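PDB 4XUP: endo-1,4-beta-xylanase C from Paenibacillus barcinonensis, which cleaves internal beta-1,4-xylosidic linkages in xylan, the chain here being its N-terminal tandem of two CBM22 carbohydrate-binding modules. Local coordinates for residues 3-8 with 153-158; 91-96 with 131-136. One frame throughout, in Å; residues are numbered along the deposited sequence.

Both contacts lie in the first of the two CBM22 modules, a beta-sandwich, but on different sheets. Interaction 1 is a surface contact in which the loop 3-8 lies against the end of strand 146-157, with a single buried residue, L155. Interaction 2 is a partly buried antiparallel pairing of strands 87-96 and 132-139 in the other sheet, and it buries about twice the area. Strand 132-139 is followed in the chain by strand 146-157, and the centres of the two contacts are about 19 Å apart. Backbone bonds run all along interaction 2, whereas interaction 1 has one good backbone bond, a weak arginine bond and one small apolar contact, A5 on L155.

Interaction 1 (3-8 with 153-158); sequences SAAKAG and IRLVKA
G8 and L155 join the loop 3-8 to the last residues of strand 146-157, at the surface of the beta-sandwich of the first CBM22 module. The bond from G8 N to L155 O is short at 2.7 Å. Further backbone bonds, L155 with D9 and I153 with L11 and L12, carry the pairing on into strand 10-14.

The tight part gathers round the L155 side chain. With CG anti to the backbone N (chi1 -177°), the chain runs alongside the loop backbone and CD2 comes within 3.6 Å of K6 O. The same methyl meets A5 CB at 3.8 Å, and V72 and E70 also touch this leucine, so it is buried although the contact as a whole lies at the surface. A7 adds a close approach of its own, its CB standing 3.3 Å from V156 O. V156 and K157 both face V71 of strand 71-80, a classic beta bulge at the point where the strand gives way to the interdomain chain.

Toward solvent the hold slackens. A158 meets the loop only distantly, its CB 4.5 Å from A5 O, and S3 is poorly ordered, although its OG bonds to A5 O within the loop. K6 directs its CB away from the strand, and its NZ forms a salt bridge with D9. G8 has a positive phi of 88°, at which a CB would be jammed against A7 O; its own carbonyl faces the R154 guanidinium, whose NE has a long, weak ion pair with E73. There R154 NH1 donates a weak, bent bond to G8 O, 2.8 Å long, which meets the guanidinium at its edge.

Interaction 2 (91-96 with 131-136); sequences FTVERR and SSLLLY
Y136 lays its ring beside T92, and their backbones form the hydrogen-bonded pair at one end of this antiparallel strand pairing in the CBM22 sandwich. T92 CB sits over one ring face, 4.0 Å from the Y136 ring centroid, in a CH-pi contact offset toward the rim. T92 CG2 reaches 3.6 Å from Y136 CE1. The ring is brought there by the crowded chi1 of 65°, which sets CG between the backbone N and the carbonyl carbon, and L134 O lies at its edge, in the plane.

Beneath these side chains, T92 N bonds to Y136 O at 2.9 Å and Y136 N to T92 O at 2.8 Å, both nearly straight. E94 and L134 repeat the pattern, with side chains lying side by side and pointing the same way. At the far end S131 N bonds to R96 O.

The face of V93, L133 and L135 is mainly apolar, until R95 at its end, which is paired with D105. L135 CD1 touches both V93 CG2 and F91 CD1, each at 3.9 Å, and V93 CG1 meets L133 CD2. L121, Y125, L148 and F151 pack over this side, making it part of the sandwich core.

A second shell fixes the polar face. E138 holds T92 OG1, while R27 and Y104 grip the E94 carboxylate; R27 also makes a cation-pi contact with Y136. An alanine in place of Y136 would probably uncover the T92 methyl and deprive R27 of its aromatic partner. Polar and aromatic groups thus share the face of T92, E94 and Y136 while the other is mostly hydrocarbon, with R95 the charged exception, a division consistent with the xylan-binding cleft found on this sheet in CBM22 relatives.

Interaction 1 (3-8 with 153-158)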
loop_
_atom_site.group_PDB
_atom_site.type_symbol
_atom_site.label_atom_id
_atom_site.label_comp_id
_atom_site.label_asym_id
_atom_site.label_seq_id
_atom_site.Cartn_x
_atom_site.Cartn_y
_atom_site.Cartn_z
ATOM N N SER A 3 -0.557 -6.269 -13.726
ATOM C CA SER A 3 -0.789 -7.261 -12.627
ATOM C C SER A 3 -2.130 -8.033 -12.783
ATOM O O SER A 3 -3.184 -7.430 -12.995
ATOM C CB SER A 3 -0.730 -6.570 -11.262
ATOM O OG SER A 3 -1.003 -7.491 -10.221
ATOM N N ALA A 4 -2.075 -9.360 -12.683
ATOM C CA ALA A 4 -3.277 -10.208 -12.881
ATOM C C ALA A 4 -4.185 -10.143 -11.647
ATOM O O ALA A 4 -5.373 -9.847 -11.699
ATOM C CB ALA A 4 -2.875 -11.649 -13.149
ATOM N N ALA A 5 -3.571 -10.418 -10.514
ATOM C CA ALA A 5 -4.291 -10.438 -9.252
ATOM C C ALA A 5 -4.600 -9.042 -8.746
ATOM O O ALA A 5 -3.882 -8.077 -9.009
ATOM C CB ALA A 5 -3.531 -11.213 -8.217
ATOM N N LYS A 6 -5.708 -8.960 -8.034
ATOM C CA LYS A 6 -6.168 -7.706 -7.425
ATOM C C LYS A 6 -6.245 -7.810 -5.910
ATOM O O LYS A 6 -6.334 -8.897 -5.349
ATOM C CB LYS A 6 -7.548 -7.274 -7.944
ATOM C CG LYS A 6 -8.702 -8.262 -7.743
ATOM C CD LYS A 6 -10.065 -7.770 -8.261
ATOM C CE LYS A 6 -11.238 -8.380 -7.517
ATOM N NZ LYS A 6 -11.291 -9.858 -7.658
ATOM N N ALA A 7 -6.303 -6.658 -5.272
ATOM C CA ALA A 7 -6.462 -6.592 -3.818
ATOM C C ALA A 7 -7.607 -7.490 -3.341
ATOM O O ALA A 7 -8.659 -7.569 -3.962
ATOM C CB ALA A 7 -6.670 -5.164 -3.332
ATOM N N GLY A 8 -7.339 -8.219 -2.270
ATOM C CA GLY A 8 -8.291 -9.204 -1.694
ATOM C C GLY A 8 -8.221 -10.622 -2.256
ATOM O O GLY A 8 -8.791 -11.560 -1.680
ATOM N N ILE A 153 -2.013 -17.319 1.740
ATOM C CA ILE A 153 -1.428 -16.050 1.268
ATOM C C ILE A 153 -2.446 -15.271 0.470
ATOM O O ILE A 153 -2.989 -15.752 -0.531
ATOM C CB ILE A 153 -0.158 -16.213 0.444
ATOM C CG1 ILE A 153 0.920 -16.891 1.259
ATOM C CG2 ILE A 153 0.368 -14.833 0.036
ATOM C CD1 ILE A 153 2.202 -17.108 0.501
ATOM N N ARG A 154 -2.669 -14.045 0.921
ATOM C CA ARG A 154 -3.665 -13.145 0.305
ATOM C C ARG A 154 -2.958 -11.892 -0.194
ATOM O O ARG A 154 -2.061 -11.389 0.458
ATOM C CB ARG A 154 -4.807 -12.790 1.284
ATOM C CG ARG A 154 -5.842 -11.781 0.770
ATOM C CD ARG A 154 -6.692 -11.185 1.892
ATOM N NE ARG A 154 -7.413 -12.254 2.591
ATOM C CZ ARG A 154 -8.503 -12.851 2.133
ATOM N NH1 ARG A 154 -9.037 -12.496 0.965
ATOM N NH2 ARG A 154 -9.061 -13.821 2.846
ATOM N N LEU A 155 -3.429 -11.371 -1.321
ATOM C CA LEU A 155 -2.927 -10.097 -1.857
ATOM C C LEU A 155 -3.659 -8.942 -1.193
ATOM O O LEU A 155 -4.883 -8.841 -1.258
ATOM C CB LEU A 155 -3.068 -10.008 -3.357
ATOM C CG LEU A 155 -2.498 -8.723 -3.980
ATOM C CD1 LEU A 155 -1.018 -8.547 -3.692
ATOM C CD2 LEU A 155 -2.700 -8.726 -5.484
ATOM N N VAL A 156 -2.901 -8.078 -0.548
ATOM C CA VAL A 156 -3.486 -6.937 0.166
ATOM C C VAL A 156 -3.533 -5.727 -0.744
ATOM O O VAL A 156 -4.522 -5.001 -0.828
ATOM C CB VAL A 156 -2.684 -6.556 1.437
ATOM C CG1 VAL A 156 -3.262 -5.302 2.111
ATOM C CG2 VAL A 156 -2.660 -7.707 2.413
ATOM N N LYS A 157 -2.387 -5.451 -1.319
ATOM C CA LYS A 157 -2.224 -4.309 -2.188
ATOM C C LYS A 157 -1.364 -4.675 -3.398
ATOM O O LYS A 157 -0.240 -5.147 -3.283
ATOM C CB LYS A 157 -1.656 -3.112 -1.432
ATOM C CG LYS A 157 -1.656 -1.820 -2.226
ATOM C CD LYS A 157 -0.783 -0.777 -1.567
ATOM C CE LYS A 157 -0.380 0.325 -2.540
ATOM N NZ LYS A 157 0.799 1.082 -2.033
ATOM N N ALA A 158 -1.932 -4.429 -4.563
ATOM C CA ALA A 158 -1.246 -4.655 -5.840
ATOM C C ALA A 158 -0.075 -3.700 -5.958
ATOM O O ALA A 158 -0.021 -2.654 -5.272
ATOM C CB ALA A 158 -2.182 -4.468 -7.020
#

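Interaction 2 (91-96 with 131-136)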
loop_
_atom_site.group_PDB
_atom_site.type_symbol
_atom_site.label_atom_id
_atom_site.label_comp_id
_atom_site.label_asym_id
_atom_site.label_seq_id
_atom_site.Cartn_x
_atom_site.Cartn_y
_atom_site.Cartn_z
ATOM N N PHE A 91 7.159 -16.898 10.991
ATOM C CA PHE A 91 7.420 -16.958 9.584
ATOM C C PHE A 91 8.545 -15.974 9.233
ATOM O O PHE A 91 8.571 -14.819 9.687
ATOM C CB PHE A 91 6.216 -16.588 8.757
ATOM C CG PHE A 91 5.180 -17.661 8.693
ATOM C CD1 PHE A 91 5.464 -18.901 8.094
ATOM C CD2 PHE A 91 3.905 -17.449 9.199
ATOM C CE1 PHE A 91 4.500 -19.893 7.994
ATOM C CE2 PHE A 91 2.944 -18.442 9.106
ATOM C CZ PHE A 91 3.238 -19.667 8.515
ATOM N N THR A 92 9.454 -16.466 8.410
ATOM C CA THR A 92 10.569 -15.694 7.891
ATOM C C THR A 92 10.655 -15.920 6.407
ATOM O O THR A 92 10.438 -17.008 5.913
ATOM C CB THR A 92 11.904 -16.116 8.535
ATOM O OG1 THR A 92 11.856 -15.871 9.944
ATOM C CG2 THR A 92 13.088 -15.311 7.968
ATOM N N VAL A 93 11.056 -14.878 5.709
ATOM C CA VAL A 93 11.391 -14.970 4.280
ATOM C C VAL A 93 12.879 -14.765 4.061
ATOM O O VAL A 93 13.438 -13.700 4.329
ATOM C CB VAL A 93 10.608 -13.957 3.421
ATOM C CG1 VAL A 93 11.008 -14.064 1.964
ATOM C CG2 VAL A 93 9.112 -14.197 3.574
ATOM N N GLU A 94 13.495 -15.796 3.533
ATOM C CA GLU A 94 14.872 -15.713 3.020
ATOM C C GLU A 94 14.804 -15.195 1.633
ATOM O O GLU A 94 14.205 -15.808 0.751
ATOM C CB GLU A 94 15.570 -17.070 2.976
ATOM C CG GLU A 94 17.053 -17.022 2.639
ATOM C CD GLU A 94 17.693 -18.400 2.667
ATOM O OE1 GLU A 94 17.421 -19.180 1.701
ATOM O OE2 GLU A 94 18.447 -18.696 3.650
ATOM N N ARG A 95 15.492 -14.090 1.431
ATOM C CA ARG A 95 15.456 -13.373 0.148
ATOM C C ARG A 95 16.854 -13.123 -0.395
ATOM O O ARG A 95 17.777 -12.697 0.318
ATOM C CB ARG A 95 14.729 -12.021 0.320
ATOM C CG ARG A 95 14.722 -11.128 -0.921
ATOM C CD ARG A 95 13.789 -9.949 -0.746
ATOM N NE ARG A 95 14.123 -9.241 0.483
ATOM C CZ ARG A 95 15.048 -8.281 0.604
ATOM N NH1 ARG A 95 15.730 -7.843 -0.449
ATOM N NH2 ARG A 95 15.274 -7.741 1.792
ATOM N N ARG A 96 16.999 -13.388 -1.671
ATOM C CA ARG A 96 18.217 -13.002 -2.379
ATOM C C ARG A 96 18.017 -11.610 -2.921
ATOM O O ARG A 96 17.206 -11.408 -3.835
ATOM C CB ARG A 96 18.531 -13.974 -3.516
ATOM C CG ARG A 96 19.531 -15.045 -3.158
ATOM C CD ARG A 96 19.800 -15.943 -4.346
ATOM N NE ARG A 96 20.152 -17.300 -3.929
ATOM C CZ ARG A 96 20.450 -18.264 -4.791
ATOM N NH1 ARG A 96 20.455 -18.020 -6.114
ATOM N NH2 ARG A 96 20.765 -19.470 -4.350
ATOM N N SER A 131 15.613 -11.747 -6.133
ATOM C CA SER A 131 15.760 -12.708 -7.240
ATOM C C SER A 131 15.048 -13.993 -6.884
ATOM O O SER A 131 14.411 -14.619 -7.741
ATOM C CB SER A 131 17.228 -12.962 -7.620
ATOM O OG SER A 131 17.970 -13.341 -6.494
ATOM N N SER A 132 15.145 -14.395 -5.627
ATOM C CA SER A 132 14.435 -15.594 -5.139
ATOM C C SER A 132 13.886 -15.315 -3.754
ATOM O O SER A 132 14.405 -14.460 -3.018
ATOM C CB SER A 132 15.367 -16.788 -5.067
ATOM O OG SER A 132 16.226 -16.690 -3.948
ATOM N N LEU A 133 12.792 -15.989 -3.451
ATOM C CA LEU A 133 12.121 -15.850 -2.150
ATOM C C LEU A 133 11.736 -17.199 -1.599
ATOM O O LEU A 133 11.052 -17.999 -2.248
ATOM C CB LEU A 133 10.882 -14.969 -2.197
ATOM C CG LEU A 133 11.251 -13.495 -2.044
ATOM C CD1 LEU A 133 11.746 -13.056 -3.398
ATOM C CD2 LEU A 133 10.119 -12.603 -1.588
ATOM N N LEU A 134 12.172 -17.404 -0.372
ATOM C CA LEU A 134 11.916 -18.621 0.345
ATOM C C LEU A 134 11.286 -18.354 1.712
ATOM O O LEU A 134 11.903 -17.805 2.598
ATOM C CB LEU A 134 13.177 -19.446 0.496
ATOM C CG LEU A 134 12.864 -20.804 1.145
ATOM C CD1 LEU A 134 12.287 -21.801 0.148
ATOM C CD2 LEU A 134 14.090 -21.399 1.836
ATOM N N LEU A 135 10.035 -18.757 1.837
ATOM C CA LEU A 135 9.281 -18.633 3.105
ATOM C C LEU A 135 9.538 -19.868 3.959
ATOM O O LEU A 135 9.595 -20.961 3.452
ATOM C CB LEU A 135 7.788 -18.509 2.882
ATOM C CG LEU A 135 6.917 -18.489 4.141
ATOM C CD1 LEU A 135 7.040 -17.202 4.896
ATOM C CD2 LEU A 135 5.471 -18.716 3.801
ATOM N N TYR A 136 9.819 -19.648 5.220
ATOM C CA TYR A 136 9.970 -20.747 6.126
ATOM C C TYR A 136 9.417 -20.453 7.525
ATOM O O TYR A 136 9.315 -19.309 7.948
ATOM C CB TYR A 136 11.389 -21.273 6.190
ATOM C CG TYR A 136 12.463 -20.362 6.751
ATOM C CD1 TYR A 136 12.954 -19.312 6.014
ATOM C CD2 TYR A 136 13.072 -20.642 7.977
ATOM C CE1 TYR A 136 13.993 -18.521 6.499
ATOM C CE2 TYR A 136 14.092 -19.845 8.495
ATOM C CZ TYR A 136 14.567 -18.794 7.742
ATOM O OH TYR A 136 15.610 -18.025 8.221
#